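Plasmin and fibronectin-binding protein A (Streptococcus pneumoniae, PDB 4MR0) acts as a fibronectin-dependent adhesin and invasin on the pneumococcal surface, binding human fibronectin, plasmin, plasminogen and serum albumin. Local coordinates at residues L116-Y121 / Y152-T157; N277-N282 / N328-N333. All coordinates share one frame; numbering follows the deposited sequence.

Interactions 1 and 2 are two parallel strand pairings of the same beta-helix, sampled at different places along this surface adhesin. Interaction 1 comes first in the chain and lies about 31 Å from the centre of the chain, where strand 116-117 pairs with strand 150-153 after an excursion through helix 132-143. Interaction 2 follows later, about 12 Å from that centre, and joins strand 278-289 to strand 329-337. The centres of the contacts are 26 Å apart and their nearest atoms about 15 Å, so they do not touch. Repeated from one coil to the next, such parallel pairing builds the elongated solenoid that forms the body of the adhesin.

Interaction 1: residues L116-Y121 / Y152-T157; sequences LSVKDY and YFPEGT
Val-118 lies against Phe-153 and the neighbouring backbone, and its branches divide the work. Val-118 CB sits 4.1 Å from Tyr-152 O. From there CG1, anti to the carbonyl carbon (chi1 -70°), reaches over one face of the Phe-153 ring, 3.7 Å from the centroid and 16° off the normal, a CH-pi contact; CG2 turns instead to Tyr-152 O and the CD of Pro-154. Tyr-158 meets the same ring edge-to-face.

Two backbone bonds join the strands beside this packing. Tyr-152 N donates to Leu-116 O at 2.6 Å, and Val-118 N returns a bond to Tyr-152 O at 3.1 Å, so Tyr-152 bonds to the residues flanking Ser-117, its partner in a one-pair parallel bridge. Beyond it the chain bends: Ser-117 OG accepts from Lys-119 N at 3.1 Å, forming an ST turn, and the same oxygen lies 3.6 Å from Pro-154 CG. Lys-119 slides past the proline ring in the opposite direction, its bent chain bringing NZ to a water that accepts from NZ and donates to Glu-155 O. Helix 132-143, between the two parallel strands in the chain, touches Leu-116 and Phe-153 at the N-terminal end of a pectate lyase-like parallel beta-helix.

Interaction 2: residues N277-N282 / N328-N333; sequences NVLVDN and NVTIQN
Val-280 and Ile-331 pack side by side on the buried face of two neighbouring strands in a parallel beta-helix, residues 328-333 belonging to its second PbH1 repeat. The strand axes run 4.9 Å apart and only 3° from parallel, which keeps equivalent residues in step. With CG1 anti to the carbonyl carbon and a bend at chi2, Ile-331 brings CD1 to 3.7 Å from Val-280 CG2. Nearer the start of the strands, on the same face, Val-278 and Val-329 both meet Ile-272, a neighbour on strand 270-273.

Backbone bonds pass back and forth between the strands: Thr-330 N gives to Val-278 O at 2.9 Å, Val-280 N to Thr-330 O, and Gln-332 N to Val-280 O. The bond from Val-278 N to Asn-328 O, at the corner where the chain turns, is longer and more bent.

The other face is more accessible and more polar. There Leu-279 lies alongside Thr-330, with CD1 3.9 Å from Thr-330 CB and also near the amide carbon of Gln-332. At the C-terminal end Asn-282 N donates to Gln-332 O, and Gln-332 NE2 makes a weak bond to Asp-281 OD1, its amide plane turned 76° from the carboxylate. Asn-333 ND2 meets that same oxygen at 3.0 Å, on its syn side and 23° out of the carboxylate plane.

Interaction 1: residues L116-Y121 / Y152-T157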
ATOM      1  N   LEU A 116      21.831 -19.864  15.020  1.00 35.79           N
ATOM      2  CA  LEU A 116      22.352 -19.172  16.191  1.00 33.22           C
ATOM      3  C   LEU A 116      21.202 -18.524  16.940  1.00 32.04           C
ATOM      4  O   LEU A 116      20.324 -17.924  16.324  1.00 32.48           O
ATOM      5  CB  LEU A 116      23.338 -18.076  15.774  1.00 31.89           C
ATOM      6  CG  LEU A 116      24.390 -18.409  14.715  1.00 31.67           C
ATOM      7  CD1 LEU A 116      25.174 -17.145  14.387  1.00 31.60           C
ATOM      8  CD2 LEU A 116      25.320 -19.512  15.207  1.00 30.41           C
ATOM      9  N   SER A 117      21.199 -18.651  18.262  1.00 29.05           N
ATOM     10  CA  SER A 117      20.158 -18.027  19.066  1.00 26.53           C
ATOM     11  C   SER A 117      20.669 -16.656  19.483  1.00 25.30           C
ATOM     12  O   SER A 117      21.843 -16.506  19.812  1.00 25.11           O
ATOM     13  CB  SER A 117      19.865 -18.858  20.315  1.00 26.76           C
ATOM     14  OG  SER A 117      19.018 -18.141  21.199  1.00 26.64           O
ATOM     15  N   VAL A 118      19.803 -15.649  19.456  1.00 24.24           N
ATOM     16  CA  VAL A 118      20.231 -14.317  19.861  1.00 24.80           C
ATOM     17  C   VAL A 118      20.604 -14.318  21.343  1.00 26.24           C
ATOM     18  O   VAL A 118      21.270 -13.400  21.822  1.00 24.17           O
ATOM     19  CB  VAL A 118      19.129 -13.269  19.622  1.00 25.51           C
ATOM     20  CG1 VAL A 118      18.942 -13.041  18.120  1.00 23.65           C
ATOM     21  CG2 VAL A 118      17.826 -13.733  20.255  1.00 23.60           C
ATOM     22  N   LYS A 119      20.167 -15.349  22.063  1.00 26.91           N
ATOM     23  CA  LYS A 119      20.473 -15.474  23.491  1.00 29.50           C
ATOM     24  C   LYS A 119      21.953 -15.809  23.655  1.00 28.67           C
ATOM     25  O   LYS A 119      22.568 -15.494  24.675  1.00 28.46           O
ATOM     26  CB  LYS A 119      19.622 -16.581  24.129  1.00 31.26           C
ATOM     27  CG  LYS A 119      18.123 -16.415  23.923  1.00 34.32           C
ATOM     28  CD  LYS A 119      17.606 -15.127  24.543  1.00 36.52           C
ATOM     29  CE  LYS A 119      17.114 -15.333  25.968  1.00 38.65           C
ATOM     30  NZ  LYS A 119      15.812 -16.061  25.994  1.00 40.82           N
ATOM     31  N   ASP A 120      22.513 -16.452  22.633  1.00 27.83           N
ATOM     32  CA  ASP A 120      23.920 -16.830  22.635  1.00 28.41           C
ATOM     33  C   ASP A 120      24.821 -15.612  22.760  1.00 28.03           C
ATOM     34  O   ASP A 120      25.985 -15.727  23.154  1.00 27.41           O
ATOM     35  CB  ASP A 120      24.271 -17.564  21.339  1.00 30.76           C
ATOM     36  CG  ASP A 120      23.658 -18.946  21.262  1.00 34.10           C
ATOM     37  OD1 ASP A 120      22.675 -19.209  21.990  1.00 35.25           O
ATOM     38  OD2 ASP A 120      24.157 -19.767  20.461  1.00 35.84           O
ATOM     39  N   TYR A 121      24.282 -14.444  22.427  1.00 26.84           N
ATOM     40  CA  TYR A 121      25.071 -13.225  22.478  1.00 26.83           C
ATOM     41  C   TYR A 121      24.660 -12.231  23.550  1.00 26.76           C
ATOM     42  O   TYR A 121      25.043 -11.061  23.501  1.00 28.54           O
ATOM     43  CB  TYR A 121      25.070 -12.560  21.100  1.00 26.50           C
ATOM     44  CG  TYR A 121      25.515 -13.504  20.008  1.00 25.51           C
ATOM     45  CD1 TYR A 121      24.627 -14.428  19.459  1.00 25.21           C
ATOM     46  CD2 TYR A 121      26.837 -13.507  19.554  1.00 26.74           C
ATOM     47  CE1 TYR A 121      25.040 -15.333  18.486  1.00 27.37           C
ATOM     48  CE2 TYR A 121      27.261 -14.410  18.581  1.00 27.45           C
ATOM     49  CZ  TYR A 121      26.357 -15.318  18.054  1.00 27.33           C
ATOM     50  OH  TYR A 121      26.762 -16.218  17.098  1.00 30.93           O
ATOM     51  N   TYR A 152      18.010 -17.390  15.322  1.00 23.79           N
ATOM     52  CA  TYR A 152      16.729 -17.720  15.940  1.00 24.05           C
ATOM     53  C   TYR A 152      16.395 -16.862  17.157  1.00 23.11           C
ATOM     54  O   TYR A 152      17.283 -16.452  17.904  1.00 24.94           O
ATOM     55  CB  TYR A 152      16.712 -19.198  16.339  1.00 24.44           C
ATOM     56  CG  TYR A 152      15.403 -19.651  16.943  1.00 26.22           C
ATOM     57  CD1 TYR A 152      14.244 -19.734  16.167  1.00 27.33           C
ATOM     58  CD2 TYR A 152      15.316 -19.984  18.297  1.00 26.85           C
ATOM     59  CE1 TYR A 152      13.029 -20.136  16.724  1.00 28.06           C
ATOM     60  CE2 TYR A 152      14.104 -20.386  18.866  1.00 28.63           C
ATOM     61  CZ  TYR A 152      12.969 -20.459  18.075  1.00 29.30           C
ATOM     62  OH  TYR A 152      11.771 -20.841  18.640  1.00 32.15           O
ATOM     63  N   PHE A 153      15.105 -16.599  17.343  1.00 21.31           N
ATOM     64  CA  PHE A 153      14.617 -15.806  18.462  1.00 21.02           C
ATOM     65  C   PHE A 153      13.644 -16.627  19.308  1.00 21.91           C
ATOM     66  O   PHE A 153      12.526 -16.914  18.873  1.00 19.70           O
ATOM     67  CB  PHE A 153      13.870 -14.551  17.984  1.00 20.30           C
ATOM     68  CG  PHE A 153      14.753 -13.490  17.378  1.00 19.63           C
ATOM     69  CD1 PHE A 153      15.307 -13.659  16.112  1.00 21.13           C
ATOM     70  CD2 PHE A 153      14.991 -12.302  18.062  1.00 19.19           C
ATOM     71  CE1 PHE A 153      16.089 -12.655  15.531  1.00 20.01           C
ATOM     72  CE2 PHE A 153      15.769 -11.288  17.493  1.00 21.51           C
ATOM     73  CZ  PHE A 153      16.317 -11.464  16.228  1.00 19.60           C
ATOM     74  N   PRO A 154      14.063 -17.030  20.520  1.00 23.22           N
ATOM     75  CA  PRO A 154      13.205 -17.812  21.419  1.00 23.69           C
ATOM     76  C   PRO A 154      12.069 -16.929  21.941  1.00 24.48           C
ATOM     77  O   PRO A 154      12.087 -15.711  21.749  1.00 24.50           O
ATOM     78  CB  PRO A 154      14.159 -18.218  22.546  1.00 24.35           C
ATOM     79  CG  PRO A 154      15.494 -18.289  21.850  1.00 26.09           C
ATOM     80  CD  PRO A 154      15.462 -17.048  20.985  1.00 23.91           C
ATOM     81  N   GLU A 155      11.089 -17.537  22.601  1.00 24.77           N
ATOM     82  CA  GLU A 155       9.973 -16.785  23.162  1.00 24.61           C
ATOM     83  C   GLU A 155      10.530 -15.651  24.012  1.00 24.37           C
ATOM     84  O   GLU A 155      11.548 -15.819  24.688  1.00 24.68           O
ATOM     85  CB  GLU A 155       9.111 -17.685  24.049  1.00 27.77           C
ATOM     86  CG  GLU A 155       7.907 -16.975  24.638  1.00 33.31           C
ATOM     87  CD  GLU A 155       7.156 -17.824  25.650  1.00 38.93           C
ATOM     88  OE1 GLU A 155       7.090 -19.061  25.460  1.00 39.34           O
ATOM     89  OE2 GLU A 155       6.620 -17.251  26.626  1.00 40.84           O
ATOM     90  N   GLY A 156       9.866 -14.500  23.983  1.00 24.25           N
ATOM     91  CA  GLY A 156      10.325 -13.370  24.768  1.00 24.17           C
ATOM     92  C   GLY A 156      10.042 -12.034  24.119  1.00 24.51           C
ATOM     93  O   GLY A 156       9.435 -11.967  23.052  1.00 25.22           O
ATOM     94  N   THR A 157      10.471 -10.961  24.774  1.00 25.11           N
ATOM     95  CA  THR A 157      10.281  -9.619  24.239  1.00 24.89           C
ATOM     96  C   THR A 157      11.660  -8.988  24.153  1.00 23.45           C
ATOM     97  O   THR A 157      12.334  -8.800  25.162  1.00 23.69           O
ATOM     98  CB  THR A 157       9.368  -8.778  25.142  1.00 24.49           C
ATOM     99  OG1 THR A 157       8.113  -9.448  25.289  1.00 30.62           O
ATOM    100  CG2 THR A 157       9.122  -7.412  24.528  1.00 25.33           C
TER
HETATM  101  O   HOH W   1      13.413 -14.758  26.679  1.00 33.64           O

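Interaction 2: residues N277-N282 / N328-N333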
ATOM      1  N   ASN A 277      12.699  -8.314  -6.207  1.00 13.22           N
ATOM      2  CA  ASN A 277      12.319  -9.626  -5.701  1.00 13.97           C
ATOM      3  C   ASN A 277      12.043  -9.592  -4.205  1.00 12.92           C
ATOM      4  O   ASN A 277      12.708 -10.285  -3.429  1.00 13.69           O
ATOM      5  CB  ASN A 277      13.426 -10.647  -5.986  1.00 14.08           C
ATOM      6  CG  ASN A 277      13.550 -10.978  -7.460  1.00 19.46           C
ATOM      7  OD1 ASN A 277      14.613 -11.394  -7.923  1.00 22.10           O
ATOM      8  ND2 ASN A 277      12.461 -10.811  -8.202  1.00 14.51           N
ATOM      9  N   VAL A 278      11.071  -8.781  -3.800  1.00 11.50           N
ATOM     10  CA  VAL A 278      10.709  -8.687  -2.394  1.00 12.77           C
ATOM     11  C   VAL A 278       9.325  -9.283  -2.205  1.00 13.83           C
ATOM     12  O   VAL A 278       8.387  -8.970  -2.948  1.00 13.11           O
ATOM     13  CB  VAL A 278      10.673  -7.238  -1.897  1.00 13.38           C
ATOM     14  CG1 VAL A 278      10.384  -7.212  -0.394  1.00 14.12           C
ATOM     15  CG2 VAL A 278      11.997  -6.554  -2.198  1.00 13.26           C
ATOM     16  N   LEU A 279       9.205 -10.146  -1.208  1.00 12.61           N
ATOM     17  CA  LEU A 279       7.941 -10.795  -0.906  1.00 13.93           C
ATOM     18  C   LEU A 279       7.548 -10.544   0.544  1.00 13.77           C
ATOM     19  O   LEU A 279       8.364 -10.686   1.447  1.00 14.68           O
ATOM     20  CB  LEU A 279       8.061 -12.311  -1.128  1.00 12.22           C
ATOM     21  CG  LEU A 279       6.866 -13.187  -0.725  1.00 13.55           C
ATOM     22  CD1 LEU A 279       5.684 -12.895  -1.642  1.00 13.73           C
ATOM     23  CD2 LEU A 279       7.246 -14.669  -0.816  1.00 15.97           C
ATOM     24  N   VAL A 280       6.304 -10.133   0.743  1.00 13.44           N
ATOM     25  CA  VAL A 280       5.747  -9.945   2.076  1.00 12.60           C
ATOM     26  C   VAL A 280       4.607 -10.957   1.997  1.00 13.21           C
ATOM     27  O   VAL A 280       3.736 -10.841   1.138  1.00 14.43           O
ATOM     28  CB  VAL A 280       5.207  -8.522   2.272  1.00 11.80           C
ATOM     29  CG1 VAL A 280       4.494  -8.418   3.615  1.00 13.46           C
ATOM     30  CG2 VAL A 280       6.376  -7.517   2.218  1.00 10.98           C
ATOM     31  N   ASP A 281       4.621 -11.957   2.872  1.00 14.70           N
ATOM     32  CA  ASP A 281       3.611 -13.007   2.811  1.00 15.75           C
ATOM     33  C   ASP A 281       3.038 -13.431   4.164  1.00 15.43           C
ATOM     34  O   ASP A 281       3.745 -13.441   5.173  1.00 16.19           O
ATOM     35  CB  ASP A 281       4.234 -14.218   2.090  1.00 18.55           C
ATOM     36  CG  ASP A 281       3.247 -15.367   1.857  1.00 24.63           C
ATOM     37  OD1 ASP A 281       2.028 -15.126   1.751  1.00 25.97           O
ATOM     38  OD2 ASP A 281       3.710 -16.526   1.756  1.00 28.80           O
ATOM     39  N   ASN A 282       1.743 -13.749   4.165  1.00 13.78           N
ATOM     40  CA  ASN A 282       1.040 -14.253   5.347  1.00 15.32           C
ATOM     41  C   ASN A 282       1.281 -13.469   6.639  1.00 14.89           C
ATOM     42  O   ASN A 282       1.442 -14.049   7.717  1.00 14.63           O
ATOM     43  CB  ASN A 282       1.428 -15.726   5.537  1.00 17.06           C
ATOM     44  CG  ASN A 282       0.523 -16.453   6.517  1.00 21.77           C
ATOM     45  OD1 ASN A 282      -0.688 -16.234   6.541  1.00 21.09           O
ATOM     46  ND2 ASN A 282       1.108 -17.334   7.321  1.00 22.56           N
ATOM     47  N   ASN A 328       9.481  -6.560  -9.182  1.00 10.94           N
ATOM     48  CA  ASN A 328       9.086  -7.891  -8.741  1.00 10.84           C
ATOM     49  C   ASN A 328       8.780  -7.887  -7.241  1.00 10.85           C
ATOM     50  O   ASN A 328       9.382  -8.634  -6.469  1.00  9.87           O
ATOM     51  CB  ASN A 328      10.185  -8.923  -9.040  1.00 13.42           C
ATOM     52  CG  ASN A 328      10.618  -8.921 -10.503  1.00 17.01           C
ATOM     53  OD1 ASN A 328       9.879  -8.475 -11.384  1.00 18.24           O
ATOM     54  ND2 ASN A 328      11.818  -9.439 -10.766  1.00 17.07           N
ATOM     55  N   VAL A 329       7.850  -7.030  -6.829  1.00  8.98           N
ATOM     56  CA  VAL A 329       7.455  -6.948  -5.431  1.00 10.80           C
ATOM     57  C   VAL A 329       6.068  -7.565  -5.326  1.00 10.66           C
ATOM     58  O   VAL A 329       5.171  -7.220  -6.092  1.00 11.19           O
ATOM     59  CB  VAL A 329       7.395  -5.486  -4.939  1.00 11.20           C
ATOM     60  CG1 VAL A 329       7.057  -5.453  -3.449  1.00 12.06           C
ATOM     61  CG2 VAL A 329       8.727  -4.794  -5.199  1.00 11.90           C
ATOM     62  N   THR A 330       5.898  -8.484  -4.383  1.00 10.86           N
ATOM     63  CA  THR A 330       4.615  -9.153  -4.197  1.00 11.42           C
ATOM     64  C   THR A 330       4.197  -9.120  -2.729  1.00 11.35           C
ATOM     65  O   THR A 330       4.955  -9.531  -1.845  1.00 11.42           O
ATOM     66  CB  THR A 330       4.665 -10.653  -4.629  1.00  9.71           C
ATOM     67  OG1 THR A 330       5.037 -10.760  -6.007  1.00 10.86           O
ATOM     68  CG2 THR A 330       3.286 -11.311  -4.445  1.00 10.41           C
ATOM     69  N   ILE A 331       2.996  -8.610  -2.488  1.00 11.63           N
ATOM     70  CA  ILE A 331       2.420  -8.558  -1.151  1.00 11.72           C
ATOM     71  C   ILE A 331       1.259  -9.533  -1.300  1.00 10.99           C
ATOM     72  O   ILE A 331       0.424  -9.351  -2.176  1.00 11.86           O
ATOM     73  CB  ILE A 331       1.853  -7.156  -0.812  1.00 10.88           C
ATOM     74  CG1 ILE A 331       2.880  -6.072  -1.157  1.00 10.92           C
ATOM     75  CG2 ILE A 331       1.509  -7.082   0.678  1.00  7.77           C
ATOM     76  CD1 ILE A 331       4.187  -6.177  -0.382  1.00 11.12           C
ATOM     77  N   GLN A 332       1.194 -10.563  -0.462  1.00 13.22           N
ATOM     78  CA  GLN A 332       0.117 -11.539  -0.609  1.00 12.32           C
ATOM     79  C   GLN A 332      -0.312 -12.227   0.673  1.00 13.38           C
ATOM     80  O   GLN A 332       0.450 -12.300   1.629  1.00 12.45           O
ATOM     81  CB  GLN A 332       0.543 -12.620  -1.602  1.00 14.45           C
ATOM     82  CG  GLN A 332       1.811 -13.352  -1.177  1.00 15.35           C
ATOM     83  CD  GLN A 332       2.148 -14.518  -2.082  1.00 20.30           C
ATOM     84  OE1 GLN A 332       1.984 -14.442  -3.301  1.00 21.36           O
ATOM     85  NE2 GLN A 332       2.631 -15.606  -1.489  1.00 20.77           N
ATOM     86  N   ASN A 333      -1.542 -12.731   0.662  1.00 12.41           N
ATOM     87  CA  ASN A 333      -2.115 -13.472   1.785  1.00 15.04           C
ATOM     88  C   ASN A 333      -1.963 -12.796   3.137  1.00 15.53           C
ATOM     89  O   ASN A 333      -1.850 -13.468   4.167  1.00 14.73           O
ATOM     90  CB  ASN A 333      -1.486 -14.868   1.846  1.00 17.11           C
ATOM     91  CG  ASN A 333      -1.426 -15.537   0.482  1.00 18.91           C
ATOM     92  OD1 ASN A 333      -2.389 -15.493  -0.282  1.00 17.10           O
ATOM     93  ND2 ASN A 333      -0.292 -16.163   0.174  1.00 17.30           N
TER